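Local atomic coordinates of exoribonuclease II, mitochondrial (Candida glabrata, PDB entry 6F3H), a protein that degrades RNA from its 3' end as the exoribonuclease component of the mitochondrial RNA degradosome, mtEXO, using a magnesium-binding RNB domain. Residues A[274-279]-A[290-295]; A[394-399]-A[519-524]; A[631-636]-A[691-696]; A[755-760]-A[784-789]. The protein carries 1 engineered substitution. All coordinates share one frame; numbering follows the deposited sequence.

The four contacts follow one another along the chain without touching. Contacts 2 and 3 both lie in the RNB domain, their centres about 29 Å apart: contact 2 joins two loops in a partly buried place close to the magnesium ion, whereas contact 3, all of whose touching residues are buried, lies the nearest of the four to the centre of the molecule and reaches the phosphate of bound RNA. Each of these two uses a backbone N-H to carbonyl bond. Contacts 1 and 4 have no such bond and rest on helices. Contact 1, the more peripheral, is aromatic and aliphatic, without a hydrogen bond between its segments; contact 4 sets a long helix against a loop of the C-terminal strands and adds one weak histidine-tyrosine bond to leucine packing.

Contact 1: A[274-279]-A[290-295]; sequences KAFAKL and KRYDYI
The rings of Phe276 and Tyr292 meet in an offset edge-to-face pair, planes at 90° and centroids 5.7 Å apart, with the Phe276 edge turned to the face of Tyr292. Phe276 CB lies over the centre of that same face, 4.3 Å from the Tyr292 ring centroid, while Arg291 CB covers the opposite one and Leu279 CD1 comes to the edge, 3.4 Å from Tyr292 CE2. A face of the Phe276 ring carries Ile295 in a CH-pi contact, Ile295 CD1 lying 4.2 Å from the Phe276 ring centroid. The contact sets helix 251-281 against the junction of the next two helices, 285-291 and 293-303, where Tyr292 is the N-cap residue of the latter. A chi1 of 176°, with CG trans to the main-chain nitrogen, turns the Phe276 ring toward Tyr292 and Ile295. Ile288 of helix 285-291 also packs on Phe276 and Leu279. The Arg291 guanidinium has Leu279 CD1 over one face, and the Tyr292 hydroxyl makes a weak hydrogen bond to Glu272.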
loop_
_atom_site.group_PDB
_atom_site.type_symbol
_atom_site.label_atom_id
_atom_site.label_comp_id
_atom_site.label_asym_id
_atom_site.label_seq_id
_atom_site.Cartn_x
_atom_site.Cartn_y
_atom_site.Cartn_z
ATOM N N LYS A 274 -23.649 31.800 11.126
ATOM C CA LYS A 274 -23.460 33.240 11.134
ATOM C C LYS A 274 -22.756 33.693 12.402
ATOM O O LYS A 274 -21.843 34.521 12.350
ATOM C CB LYS A 274 -24.819 33.933 11.001
ATOM C CG LYS A 274 -25.443 33.828 9.634
ATOM C CD LYS A 274 -26.901 34.190 9.705
ATOM C CE LYS A 274 -27.624 33.901 8.410
ATOM N NZ LYS A 274 -29.088 33.901 8.679
ATOM N N ALA A 275 -23.172 33.157 13.547
ATOM C CA ALA A 275 -22.538 33.509 14.804
ATOM C C ALA A 275 -21.063 33.144 14.781
ATOM O O ALA A 275 -20.211 33.925 15.220
ATOM C CB ALA A 275 -23.260 32.801 15.946
ATOM N N PHE A 276 -20.745 31.969 14.242
ATOM C CA PHE A 276 -19.363 31.510 14.149
ATOM C C PHE A 276 -18.535 32.411 13.250
ATOM O O PHE A 276 -17.442 32.845 13.620
ATOM C CB PHE A 276 -19.342 30.078 13.631
ATOM C CG PHE A 276 -17.961 29.528 13.391
ATOM C CD1 PHE A 276 -17.262 28.894 14.420
ATOM C CD2 PHE A 276 -17.372 29.608 12.139
ATOM C CE1 PHE A 276 -15.989 28.388 14.214
ATOM C CE2 PHE A 276 -16.108 29.087 11.929
ATOM C CZ PHE A 276 -15.418 28.481 12.974
ATOM N N ALA A 277 -18.998 32.636 12.027
ATOM C CA ALA A 277 -18.216 33.456 11.119
ATOM C C ALA A 277 -17.949 34.831 11.710
ATOM O O ALA A 277 -16.898 35.427 11.456
ATOM C CB ALA A 277 -18.946 33.589 9.785
ATOM N N LYS A 278 -18.836 35.324 12.561
ATOM C CA LYS A 278 -18.572 36.622 13.148
ATOM C C LYS A 278 -17.365 36.534 14.055
ATOM O O LYS A 278 -16.424 37.322 13.927
ATOM C CB LYS A 278 -19.782 37.126 13.909
ATOM C CG LYS A 278 -19.772 38.626 13.957
ATOM C CD LYS A 278 -20.542 39.155 15.131
ATOM C CE LYS A 278 -21.166 40.489 14.773
ATOM N NZ LYS A 278 -22.319 40.358 13.794
ATOM N N LEU A 279 -17.358 35.530 14.937
ATOM C CA LEU A 279 -16.243 35.312 15.854
ATOM C C LEU A 279 -14.920 35.217 15.118
ATOM O O LEU A 279 -13.896 35.743 15.573
ATOM C CB LEU A 279 -16.480 34.027 16.640
ATOM C CG LEU A 279 -17.813 33.968 17.372
ATOM C CD1 LEU A 279 -18.029 32.627 17.995
ATOM C CD2 LEU A 279 -17.779 34.989 18.447
ATOM N N LYS A 290 -14.903 27.251 23.436
ATOM C CA LYS A 290 -15.908 26.832 24.400
ATOM C C LYS A 290 -17.193 26.432 23.694
ATOM O O LYS A 290 -17.829 25.428 24.044
ATOM C CB LYS A 290 -16.158 27.957 25.409
ATOM N N ARG A 291 -17.555 27.171 22.657
ATOM C CA ARG A 291 -18.877 27.039 22.080
ATOM C C ARG A 291 -18.903 26.134 20.869
ATOM O O ARG A 291 -19.749 25.241 20.775
ATOM C CB ARG A 291 -19.400 28.413 21.678
ATOM C CG ARG A 291 -20.500 28.926 22.562
ATOM C CD ARG A 291 -21.207 30.126 21.926
ATOM N NE ARG A 291 -20.453 31.365 22.087
ATOM C CZ ARG A 291 -20.777 32.530 21.527
ATOM N NH1 ARG A 291 -21.854 32.643 20.750
ATOM N NH2 ARG A 291 -20.012 33.591 21.748
ATOM N N TYR A 292 -17.956 26.316 19.966
ATOM C CA TYR A 292 -18.082 25.690 18.667
ATOM C C TYR A 292 -17.016 24.644 18.439
ATOM O O TYR A 292 -16.404 24.618 17.374
ATOM C CB TYR A 292 -18.004 26.754 17.570
ATOM C CG TYR A 292 -19.188 27.698 17.544
ATOM C CD1 TYR A 292 -20.465 27.240 17.224
ATOM C CD2 TYR A 292 -19.039 29.040 17.852
ATOM C CE1 TYR A 292 -21.570 28.105 17.198
ATOM C CE2 TYR A 292 -20.137 29.914 17.837
ATOM C CZ TYR A 292 -21.394 29.444 17.509
ATOM O OH TYR A 292 -22.461 30.317 17.503
ATOM N N ASP A 293 -16.781 23.761 19.404
ATOM C CA ASP A 293 -15.774 22.754 19.106
ATOM C C ASP A 293 -16.301 21.753 18.093
ATOM O O ASP A 293 -15.519 21.168 17.331
ATOM C CB ASP A 293 -15.283 22.038 20.364
ATOM C CG ASP A 293 -13.853 21.474 20.191
ATOM O OD1 ASP A 293 -13.016 22.145 19.539
ATOM O OD2 ASP A 293 -13.561 20.360 20.686
ATOM N N TYR A 294 -17.614 21.553 18.049
ATOM C CA TYR A 294 -18.128 20.657 17.027
ATOM C C TYR A 294 -17.791 21.128 15.620
ATOM O O TYR A 294 -17.739 20.310 14.699
ATOM C CB TYR A 294 -19.621 20.477 17.203
ATOM C CG TYR A 294 -20.470 21.692 16.934
ATOM C CD1 TYR A 294 -20.662 22.666 17.908
ATOM C CD2 TYR A 294 -21.121 21.845 15.726
ATOM C CE1 TYR A 294 -21.467 23.764 17.666
ATOM C CE2 TYR A 294 -21.930 22.935 15.472
ATOM C CZ TYR A 294 -22.105 23.891 16.436
ATOM O OH TYR A 294 -22.939 24.966 16.155
ATOM N N ILE A 295 -17.509 22.411 15.434
ATOM C CA ILE A 295 -17.116 22.848 14.106
ATOM C C ILE A 295 -15.645 22.609 13.869
ATOM O O ILE A 295 -15.225 22.291 12.754
ATOM C CB ILE A 295 -17.462 24.327 13.901
ATOM C CG1 ILE A 295 -18.965 24.540 14.056
ATOM C CG2 ILE A 295 -16.940 24.807 12.565
ATOM C CD1 ILE A 295 -19.433 25.911 13.611
#

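Contact 2: A[394-399]-A[519-524]; sequences DMPVFC and VSNFPK
Beside the magnesium site of the RNB domain, the loop 394-399 that leads toward the metal ligands Asp401 and Asp410 is joined to the loop 519-524; the side chain of Cys399 is about 5 Å from the magnesium ion. Two hydrogen bonds cross. Val397 N donates to Asn521 O at 2.8 Å, and Asn521 ND2 reaches Asp394 O at 2.7 Å, tilted 22° from that carbonyl plane. The Asn521 side chain, extended away from its own N at chi1 -178°, lays the amide face to face with the Asp394 carboxylate, the planes 2° apart. Val397 lies side by side with Phe522, its CB 3.7 Å from Phe522 CD1, and its CG2 branch meets Val519 CB at 3.9 Å. Cys399 SG comes to the Phe522 ring at a slant, 4.9 Å from the centroid, while Pro523 CG touches both Pro396 CB and Phe398 CE1. Around this seam, Gln545 of helix 543-567 packs on Pro396 and Pro523, His427 of strand 421-429 lies against Val397 and Val519, and strand 410-416 binds the Pro396 carbonyl through Ser413.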
loop_
_atom_site.group_PDB
_atom_site.type_symbol
_atom_site.label_atom_id
_atom_site.label_comp_id
_atom_site.label_asym_id
_atom_site.label_seq_id
_atom_site.Cartn_x
_atom_site.Cartn_y
_atom_site.Cartn_z
ATOM N N ASP A 394 30.256 -17.787 17.693
ATOM C CA ASP A 394 30.851 -16.473 17.620
ATOM C C ASP A 394 30.994 -16.044 16.185
ATOM O O ASP A 394 31.541 -14.978 15.910
ATOM C CB ASP A 394 32.221 -16.485 18.303
ATOM C CG ASP A 394 32.722 -15.102 18.629
ATOM O OD1 ASP A 394 32.032 -14.403 19.394
ATOM O OD2 ASP A 394 33.815 -14.719 18.138
HETATM N N MSE A 395 30.530 -16.869 15.271
HETATM C CA MSE A 395 30.450 -16.470 13.905
HETATM C C MSE A 395 29.787 -15.111 13.809
HETATM O O MSE A 395 28.718 -14.892 14.397
HETATM C CB MSE A 395 29.673 -17.484 13.123
HETATM C CG MSE A 395 29.305 -16.990 11.776
HETATM SE SE MSE A 395 28.115 -18.236 10.897
HETATM C CE MSE A 395 28.914 -18.183 9.111
ATOM N N PRO A 396 30.442 -14.200 13.084
ATOM C CA PRO A 396 29.980 -12.809 13.005
ATOM C C PRO A 396 28.845 -12.637 12.019
ATOM O O PRO A 396 28.874 -13.150 10.893
ATOM C CB PRO A 396 31.212 -12.041 12.524
ATOM C CG PRO A 396 32.075 -13.054 11.895
ATOM C CD PRO A 396 31.579 -14.444 12.194
ATOM N N VAL A 397 27.869 -11.841 12.452
ATOM C CA VAL A 397 26.638 -11.566 11.724
ATOM C C VAL A 397 26.553 -10.083 11.438
ATOM O O VAL A 397 26.489 -9.277 12.372
ATOM C CB VAL A 397 25.415 -11.973 12.543
ATOM C CG1 VAL A 397 24.195 -11.810 11.722
ATOM C CG2 VAL A 397 25.597 -13.398 12.977
ATOM N N PHE A 398 26.427 -9.733 10.163
ATOM C CA PHE A 398 26.371 -8.348 9.731
ATOM C C PHE A 398 24.929 -7.868 9.545
ATOM O O PHE A 398 24.220 -8.339 8.649
ATOM C CB PHE A 398 27.144 -8.196 8.427
ATOM C CG PHE A 398 28.577 -8.658 8.492
ATOM C CD1 PHE A 398 29.536 -7.900 9.152
ATOM C CD2 PHE A 398 28.980 -9.814 7.832
ATOM C CE1 PHE A 398 30.864 -8.307 9.175
ATOM C CE2 PHE A 398 30.306 -10.226 7.849
ATOM C CZ PHE A 398 31.247 -9.475 8.517
ATOM N N CYS A 399 24.517 -6.886 10.355
ATOM C CA CYS A 399 23.201 -6.244 10.275
ATOM C C CYS A 399 23.377 -4.837 9.722
ATOM O O CYS A 399 23.608 -3.880 10.467
ATOM C CB CYS A 399 22.532 -6.218 11.640
ATOM S SG CYS A 399 22.193 -7.865 12.302
ATOM N N VAL A 519 22.750 -16.725 17.508
ATOM C CA VAL A 519 23.896 -15.942 17.090
ATOM C C VAL A 519 24.152 -14.950 18.206
ATOM O O VAL A 519 23.265 -14.654 19.004
ATOM C CB VAL A 519 23.615 -15.204 15.764
ATOM C CG1 VAL A 519 23.339 -16.178 14.634
ATOM C CG2 VAL A 519 22.446 -14.291 15.950
ATOM N N SER A 520 25.375 -14.449 18.291
ATOM C CA SER A 520 25.582 -13.457 19.335
ATOM C C SER A 520 26.684 -12.484 18.982
ATOM O O SER A 520 26.878 -11.487 19.679
ATOM C CB SER A 520 25.892 -14.138 20.664
ATOM O OG SER A 520 26.648 -15.320 20.452
ATOM N N ASN A 521 27.401 -12.731 17.901
ATOM C CA ASN A 521 28.493 -11.847 17.534
ATOM C C ASN A 521 27.994 -10.964 16.410
ATOM O O ASN A 521 27.937 -11.394 15.260
ATOM C CB ASN A 521 29.716 -12.642 17.112
ATOM C CG ASN A 521 30.900 -11.755 16.770
ATOM O OD1 ASN A 521 30.984 -10.600 17.211
ATOM N ND2 ASN A 521 31.821 -12.290 15.976
ATOM N N PHE A 522 27.672 -9.717 16.741
ATOM C CA PHE A 522 27.110 -8.744 15.795
ATOM C C PHE A 522 28.060 -7.564 15.605
ATOM O O PHE A 522 28.037 -6.617 16.409
ATOM C CB PHE A 522 25.766 -8.202 16.276
ATOM C CG PHE A 522 24.655 -9.206 16.369
ATOM C CD1 PHE A 522 24.158 -9.852 15.242
ATOM C CD2 PHE A 522 24.064 -9.453 17.604
ATOM C CE1 PHE A 522 23.112 -10.753 15.360
ATOM C CE2 PHE A 522 23.030 -10.342 17.720
ATOM C CZ PHE A 522 22.549 -10.987 16.595
ATOM N N PRO A 523 28.869 -7.544 14.545
ATOM C CA PRO A 523 29.642 -6.335 14.216
ATOM C C PRO A 523 28.769 -5.094 13.961
ATOM O O PRO A 523 27.725 -5.161 13.296
ATOM C CB PRO A 523 30.408 -6.758 12.959
ATOM C CG PRO A 523 30.572 -8.223 13.125
ATOM C CD PRO A 523 29.302 -8.705 13.745
ATOM N N LYS A 524 29.205 -3.947 14.509
ATOM C CA LYS A 524 28.482 -2.681 14.369
ATOM C C LYS A 524 28.683 -2.087 12.980
ATOM O O LYS A 524 29.795 -1.674 12.635
ATOM C CB LYS A 524 28.943 -1.684 15.427
HETATM O O HOH W 1 24.999 -3.449 13.494
#

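Contact 3: A[631-636]-A[691-696]. With nucleotides of chain C.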
loop_
_atom_site.group_PDB
_atom_site.type_symbol
_atom_site.label_atom_id
_atom_site.label_comp_id
_atom_site.label_asym_id
_atom_site.label_seq_id
_atom_site.Cartn_x
_atom_site.Cartn_y
_atom_site.Cartn_z
ATOM N N VAL A 631 2.308 -16.947 1.588
ATOM C CA VAL A 631 1.908 -15.680 0.997
ATOM C C VAL A 631 3.001 -15.232 0.046
ATOM O O VAL A 631 4.066 -14.792 0.479
ATOM C CB VAL A 631 1.688 -14.617 2.069
ATOM C CG1 VAL A 631 1.141 -13.372 1.425
ATOM C CG2 VAL A 631 0.795 -15.162 3.155
ATOM N N TYR A 632 2.715 -15.261 -1.237
ATOM C CA TYR A 632 3.703 -14.883 -2.229
ATOM C C TYR A 632 3.499 -13.433 -2.605
ATOM O O TYR A 632 2.488 -12.827 -2.270
ATOM C CB TYR A 632 3.607 -15.777 -3.470
ATOM C CG TYR A 632 3.697 -17.250 -3.150
ATOM C CD1 TYR A 632 2.664 -17.904 -2.488
ATOM C CD2 TYR A 632 4.833 -17.987 -3.483
ATOM C CE1 TYR A 632 2.750 -19.250 -2.173
ATOM C CE2 TYR A 632 4.934 -19.343 -3.166
ATOM C CZ TYR A 632 3.884 -19.975 -2.512
ATOM O OH TYR A 632 3.930 -21.328 -2.183
ATOM N N ARG A 633 4.477 -12.876 -3.307
ATOM C CA ARG A 633 4.374 -11.540 -3.855
ATOM C C ARG A 633 4.622 -11.683 -5.344
ATOM O O ARG A 633 5.674 -12.186 -5.750
ATOM C CB ARG A 633 5.391 -10.593 -3.224
ATOM C CG ARG A 633 5.621 -9.359 -4.085
ATOM C CD ARG A 633 6.522 -8.335 -3.440
ATOM N NE ARG A 633 6.366 -8.317 -1.999
ATOM C CZ ARG A 633 7.196 -7.682 -1.184
ATOM N NH1 ARG A 633 8.241 -7.031 -1.695
ATOM N NH2 ARG A 633 6.988 -7.722 0.135
ATOM N N CYS A 634 3.672 -11.224 -6.156
ATOM C CA CYS A 634 3.631 -11.532 -7.576
ATOM C C CYS A 634 3.572 -10.248 -8.365
ATOM O O CYS A 634 3.311 -9.177 -7.824
ATOM C CB CYS A 634 2.439 -12.422 -7.942
ATOM S SG CYS A 634 2.070 -13.643 -6.686
ATOM N N TYR A 635 3.832 -10.370 -9.660
ATOM C CA TYR A 635 3.749 -9.225 -10.552
ATOM C C TYR A 635 3.440 -9.782 -11.929
ATOM O O TYR A 635 4.219 -10.589 -12.448
ATOM C CB TYR A 635 5.045 -8.409 -10.553
ATOM C CG TYR A 635 5.023 -7.229 -11.500
ATOM C CD1 TYR A 635 5.099 -7.422 -12.865
ATOM C CD2 TYR A 635 4.920 -5.927 -11.040
ATOM C CE1 TYR A 635 5.056 -6.369 -13.753
ATOM C CE2 TYR A 635 4.872 -4.856 -11.938
ATOM C CZ TYR A 635 4.943 -5.097 -13.297
ATOM O OH TYR A 635 4.906 -4.094 -14.241
ATOM N N ASN A 636 2.332 -9.323 -12.525
ATOM C CA ASN A 636 1.868 -9.846 -13.802
ATOM C C ASN A 636 2.328 -9.015 -14.968
ATOM O O ASN A 636 2.635 -9.560 -16.027
ATOM C CB ASN A 636 0.346 -9.883 -13.883
ATOM C CG ASN A 636 -0.264 -10.940 -13.029
ATOM O OD1 ASN A 636 0.431 -11.786 -12.478
ATOM N ND2 ASN A 636 -1.589 -10.900 -12.905
ATOM N N THR A 691 10.345 -16.193 -11.712
ATOM C CA THR A 691 10.003 -17.228 -10.764
ATOM C C THR A 691 9.220 -16.638 -9.596
ATOM O O THR A 691 9.162 -15.418 -9.400
ATOM C CB THR A 691 11.261 -17.979 -10.321
ATOM O OG1 THR A 691 10.861 -19.200 -9.691
ATOM C CG2 THR A 691 12.153 -17.136 -9.386
ATOM N N ALA A 692 8.594 -17.536 -8.835
ATOM C CA ALA A 692 7.866 -17.162 -7.635
ATOM C C ALA A 692 8.772 -16.431 -6.639
ATOM O O ALA A 692 9.996 -16.508 -6.706
ATOM C CB ALA A 692 7.267 -18.403 -6.977
ATOM N N TYR A 693 8.145 -15.711 -5.703
ATOM C CA TYR A 693 8.845 -14.860 -4.738
ATOM C C TYR A 693 8.041 -14.841 -3.452
ATOM O O TYR A 693 6.870 -14.461 -3.475
ATOM C CB TYR A 693 8.998 -13.449 -5.291
ATOM C CG TYR A 693 9.886 -12.525 -4.502
ATOM C CD1 TYR A 693 11.265 -12.577 -4.650
ATOM C CD2 TYR A 693 9.353 -11.539 -3.679
ATOM C CE1 TYR A 693 12.092 -11.720 -3.957
ATOM C CE2 TYR A 693 10.174 -10.666 -2.987
ATOM C CZ TYR A 693 11.548 -10.762 -3.132
ATOM O OH TYR A 693 12.387 -9.906 -2.451
ATOM N N LEU A 694 8.646 -15.243 -2.341
ATOM C CA LEU A 694 7.932 -15.366 -1.076
ATOM C C LEU A 694 8.754 -14.686 0.001
ATOM O O LEU A 694 9.868 -15.125 0.293
ATOM C CB LEU A 694 7.691 -16.838 -0.738
ATOM C CG LEU A 694 6.910 -17.164 0.536
ATOM C CD1 LEU A 694 5.815 -18.146 0.218
ATOM C CD2 LEU A 694 7.796 -17.746 1.623
ATOM N N THR A 695 8.212 -13.628 0.599
ATOM C CA THR A 695 9.012 -12.738 1.430
ATOM C C THR A 695 9.043 -13.255 2.858
ATOM O O THR A 695 7.996 -13.452 3.474
ATOM C CB THR A 695 8.476 -11.303 1.399
ATOM O OG1 THR A 695 7.166 -11.267 1.970
ATOM C CG2 THR A 695 8.421 -10.779 -0.013
ATOM N N VAL A 696 10.255 -13.448 3.382
ATOM C CA VAL A 696 10.480 -14.001 4.713
ATOM C C VAL A 696 11.479 -13.150 5.490
ATOM O O VAL A 696 11.684 -13.342 6.693
ATOM C CB VAL A 696 10.987 -15.435 4.597
ATOM C CG1 VAL A 696 9.854 -16.367 4.282
ATOM C CG2 VAL A 696 12.003 -15.474 3.504
ATOM P P U C 4 11.716 -6.373 -2.111
ATOM O OP1 U C 4 11.492 -7.722 -1.556
ATOM O OP2 U C 4 10.714 -5.312 -1.900
ATOM O "O5'" U C 4 13.046 -5.868 -1.455
ATOM C "C5'" U C 4 14.246 -6.540 -1.736
ATOM C "C4'" U C 4 15.352 -5.835 -1.052
ATOM O "O4'" U C 4 15.609 -4.584 -1.735
ATOM C "C3'" U C 4 15.029 -5.406 0.357
ATOM O "O3'" U C 4 15.083 -6.455 1.297
ATOM C "C2'" U C 4 16.024 -4.282 0.581
ATOM O "O2'" U C 4 17.322 -4.798 0.821
ATOM C "C1'" U C 4 16.017 -3.611 -0.796
ATOM N N1 U C 4 15.070 -2.472 -0.835
ATOM C C2 U C 4 15.590 -1.249 -0.466
ATOM O O2 U C 4 16.755 -1.094 -0.151
ATOM N N3 U C 4 14.708 -0.209 -0.492
ATOM C C4 U C 4 13.378 -0.282 -0.836
ATOM O O4 U C 4 12.717 0.761 -0.808
ATOM C C5 U C 4 12.902 -1.588 -1.200
ATOM C C6 U C 4 13.743 -2.616 -1.187
HETATM O O HOH W 2 5.328 -15.013 -5.978
#
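Arg633 N donates to Tyr693 O at 2.9 Å in a nearly straight bond (171°), which ties strand 632-634 to the loop 691-696. A water continues the link, accepting from Tyr693 N at 2.9 Å and lying equally close to Arg633 O. From this joint two side chains run out to the same phosphate, that of U4 of chain C. The Tyr693 hydroxyl donates to OP1 and is also bonded to Asn616, while Arg633 NH1 makes a weak bond to U4 OP2 at 3.0 Å, the oxygen lying in the plane of the guanidinium at its edge. The arginine starts extended and bends at chi3 (-33°) to bring that edge round. Over one guanidinium face sits the methyl of Thr695, with CG2 3.5 Å from Arg633 CZ; the Thr695 hydroxyl is engaged by Asp705. Arg702 lies close to Arg633 and would add to the positive charge that faces the phosphate. Tyr632 goes a different way, its ring receiving Leu694 CD1 over the centre of one face, 3.7 Å from the centroid, in a CH-pi contact. A buried joint that presents tyrosine and arginine to a backbone phosphate, with the Tyr693 side chain about 14 Å from the magnesium ion, is consistent with the RNA channel of RNase II-type RNB domains.

Contact 4: A[755-760]-A[784-789]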
loop_
_atom_site.group_PDB
_atom_site.type_symbol
_atom_site.label_atom_id
_atom_site.label_comp_id
_atom_site.label_asym_id
_atom_site.label_seq_id
_atom_site.Cartn_x
_atom_site.Cartn_y
_atom_site.Cartn_z
ATOM N N LEU A 755 5.168 19.679 -0.798
ATOM C CA LEU A 755 4.512 20.924 -1.188
ATOM C C LEU A 755 4.666 22.004 -0.128
ATOM O O LEU A 755 4.949 23.160 -0.461
ATOM C CB LEU A 755 3.037 20.680 -1.463
ATOM C CG LEU A 755 2.648 19.693 -2.565
ATOM C CD1 LEU A 755 1.167 19.809 -2.874
ATOM C CD2 LEU A 755 3.454 19.884 -3.815
ATOM N N LYS A 756 4.507 21.648 1.152
ATOM C CA LYS A 756 4.637 22.635 2.224
ATOM C C LYS A 756 6.010 23.292 2.184
ATOM O O LYS A 756 6.160 24.460 2.555
ATOM C CB LYS A 756 4.403 21.959 3.583
ATOM C CG LYS A 756 4.153 22.880 4.789
ATOM C CD LYS A 756 3.287 22.207 5.895
ATOM C CE LYS A 756 3.126 23.093 7.170
ATOM N NZ LYS A 756 3.015 22.340 8.488
ATOM N N HIS A 757 7.007 22.570 1.695
ATOM C CA HIS A 757 8.330 23.141 1.516
ATOM C C HIS A 757 8.370 24.067 0.310
ATOM O O HIS A 757 8.894 25.181 0.386
ATOM C CB HIS A 757 9.342 22.021 1.350
ATOM C CG HIS A 757 10.590 22.456 0.667
ATOM N ND1 HIS A 757 11.531 23.244 1.289
ATOM C CD2 HIS A 757 11.054 22.219 -0.581
ATOM C CE1 HIS A 757 12.525 23.472 0.452
ATOM N NE2 HIS A 757 12.262 22.859 -0.688
ATOM N N LEU A 758 7.804 23.619 -0.812
ATOM C CA LEU A 758 7.766 24.457 -2.003
ATOM C C LEU A 758 7.052 25.757 -1.708
ATOM O O LEU A 758 7.351 26.788 -2.323
ATOM C CB LEU A 758 7.065 23.731 -3.141
ATOM C CG LEU A 758 7.789 22.475 -3.605
ATOM C CD1 LEU A 758 7.245 22.060 -4.948
ATOM C CD2 LEU A 758 9.291 22.676 -3.651
ATOM N N GLU A 759 6.116 25.722 -0.759
ATOM C CA GLU A 759 5.466 26.938 -0.296
ATOM C C GLU A 759 6.441 27.803 0.494
ATOM O O GLU A 759 6.616 28.991 0.200
ATOM C CB GLU A 759 4.278 26.573 0.591
ATOM C CG GLU A 759 2.975 26.273 -0.116
ATOM C CD GLU A 759 1.804 26.228 0.864
ATOM O OE1 GLU A 759 2.077 26.074 2.076
ATOM O OE2 GLU A 759 0.622 26.352 0.436
ATOM N N GLN A 760 7.114 27.212 1.479
ATOM C CA GLN A 760 8.042 27.993 2.282
ATOM C C GLN A 760 9.188 28.539 1.436
ATOM O O GLN A 760 9.686 29.637 1.709
ATOM C CB GLN A 760 8.560 27.145 3.444
ATOM N N PRO A 784 11.564 16.514 -11.571
ATOM C CA PRO A 784 12.708 15.622 -11.454
ATOM C C PRO A 784 13.349 15.745 -10.091
ATOM O O PRO A 784 13.753 14.738 -9.494
ATOM C CB PRO A 784 13.621 16.106 -12.578
ATOM C CG PRO A 784 12.701 16.825 -13.514
ATOM C CD PRO A 784 11.741 17.508 -12.633
ATOM N N GLU A 785 13.426 16.963 -9.557
ATOM C CA GLU A 785 14.099 17.116 -8.281
ATOM C C GLU A 785 13.311 16.474 -7.143
ATOM O O GLU A 785 13.916 16.088 -6.137
ATOM C CB GLU A 785 14.351 18.605 -8.011
ATOM N N TYR A 786 11.997 16.294 -7.293
ATOM C CA TYR A 786 11.172 15.792 -6.201
ATOM C C TYR A 786 10.250 14.697 -6.696
ATOM O O TYR A 786 9.539 14.875 -7.690
ATOM C CB TYR A 786 10.303 16.860 -5.566
ATOM C CG TYR A 786 11.008 18.071 -5.057
ATOM C CD1 TYR A 786 11.342 19.123 -5.905
ATOM C CD2 TYR A 786 11.341 18.167 -3.715
ATOM C CE1 TYR A 786 11.974 20.242 -5.410
ATOM C CE2 TYR A 786 11.967 19.268 -3.217
ATOM C CZ TYR A 786 12.283 20.299 -4.061
ATOM O OH TYR A 786 12.921 21.387 -3.527
ATOM N N SER A 787 10.177 13.613 -5.936
ATOM C CA SER A 787 9.336 12.505 -6.350
ATOM C C SER A 787 7.855 12.766 -6.076
ATOM O O SER A 787 7.004 12.344 -6.868
ATOM C CB SER A 787 9.803 11.230 -5.645
ATOM O OG SER A 787 11.082 10.825 -6.108
ATOM N N TYR A 788 7.525 13.479 -4.994
ATOM C CA TYR A 788 6.144 13.643 -4.551
ATOM C C TYR A 788 5.587 15.013 -4.861
ATOM O O TYR A 788 4.554 15.401 -4.315
ATOM C CB TYR A 788 6.041 13.370 -3.057
ATOM C CG TYR A 788 6.344 11.938 -2.754
ATOM C CD1 TYR A 788 5.847 10.922 -3.559
ATOM C CD2 TYR A 788 7.149 11.601 -1.681
ATOM C CE1 TYR A 788 6.128 9.598 -3.287
ATOM C CE2 TYR A 788 7.438 10.287 -1.388
ATOM C CZ TYR A 788 6.929 9.283 -2.193
ATOM O OH TYR A 788 7.229 7.965 -1.904
ATOM N N ALA A 789 6.252 15.748 -5.714
ATOM C CA ALA A 789 5.729 16.983 -6.244
ATOM C C ALA A 789 5.212 16.633 -7.630
ATOM O O ALA A 789 5.937 16.724 -8.619
ATOM C CB ALA A 789 6.797 18.065 -6.281
#
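The helical backbone of 755-760, near the C-terminal end of helix 725-761, runs past the loop 784-789 with its closest alpha carbons, those of Leu755 and Ala789, 6.5 Å apart, and no backbone hydrogen bond crosses between them. Tyr786, whose own backbone is extended, supplies most of the loop's side-chain contact. Its ring slides past Leu758, whose CD2 branch lies 3.8 Å from Tyr786 CZ and approaches the ring obliquely. The other branch, Leu758 CD1, meets Ala789 CB at 4.2 Å, so one leucine spans both loop residues. Leu755 adds a looser touch, with CD2 4.4 Å from Ala789 CA. His757 crosses Tyr786 at about a right angle: at a chi1 of 158° the imidazole swings out until its edge meets the phenol oxygen. There NE2 donates to Tyr786 OH at 3.3 Å, a weak bond bent to 132°, although the oxygen lies in the imidazole plane. Phe596 meets both aromatic rings, edge-to-face in the case of Tyr786. The loop connects strands 778-782 and 790-794 of the C-terminal sheet, which probably corresponds to the S1-type OB domain of RNase II relatives, so the contact joins this sheet to the long helix before it. Since the one polar link is long and bent, the pairing probably depends mainly on apolar fit, with the imidazole N-H finding an acceptor in the tyrosine hydroxyl.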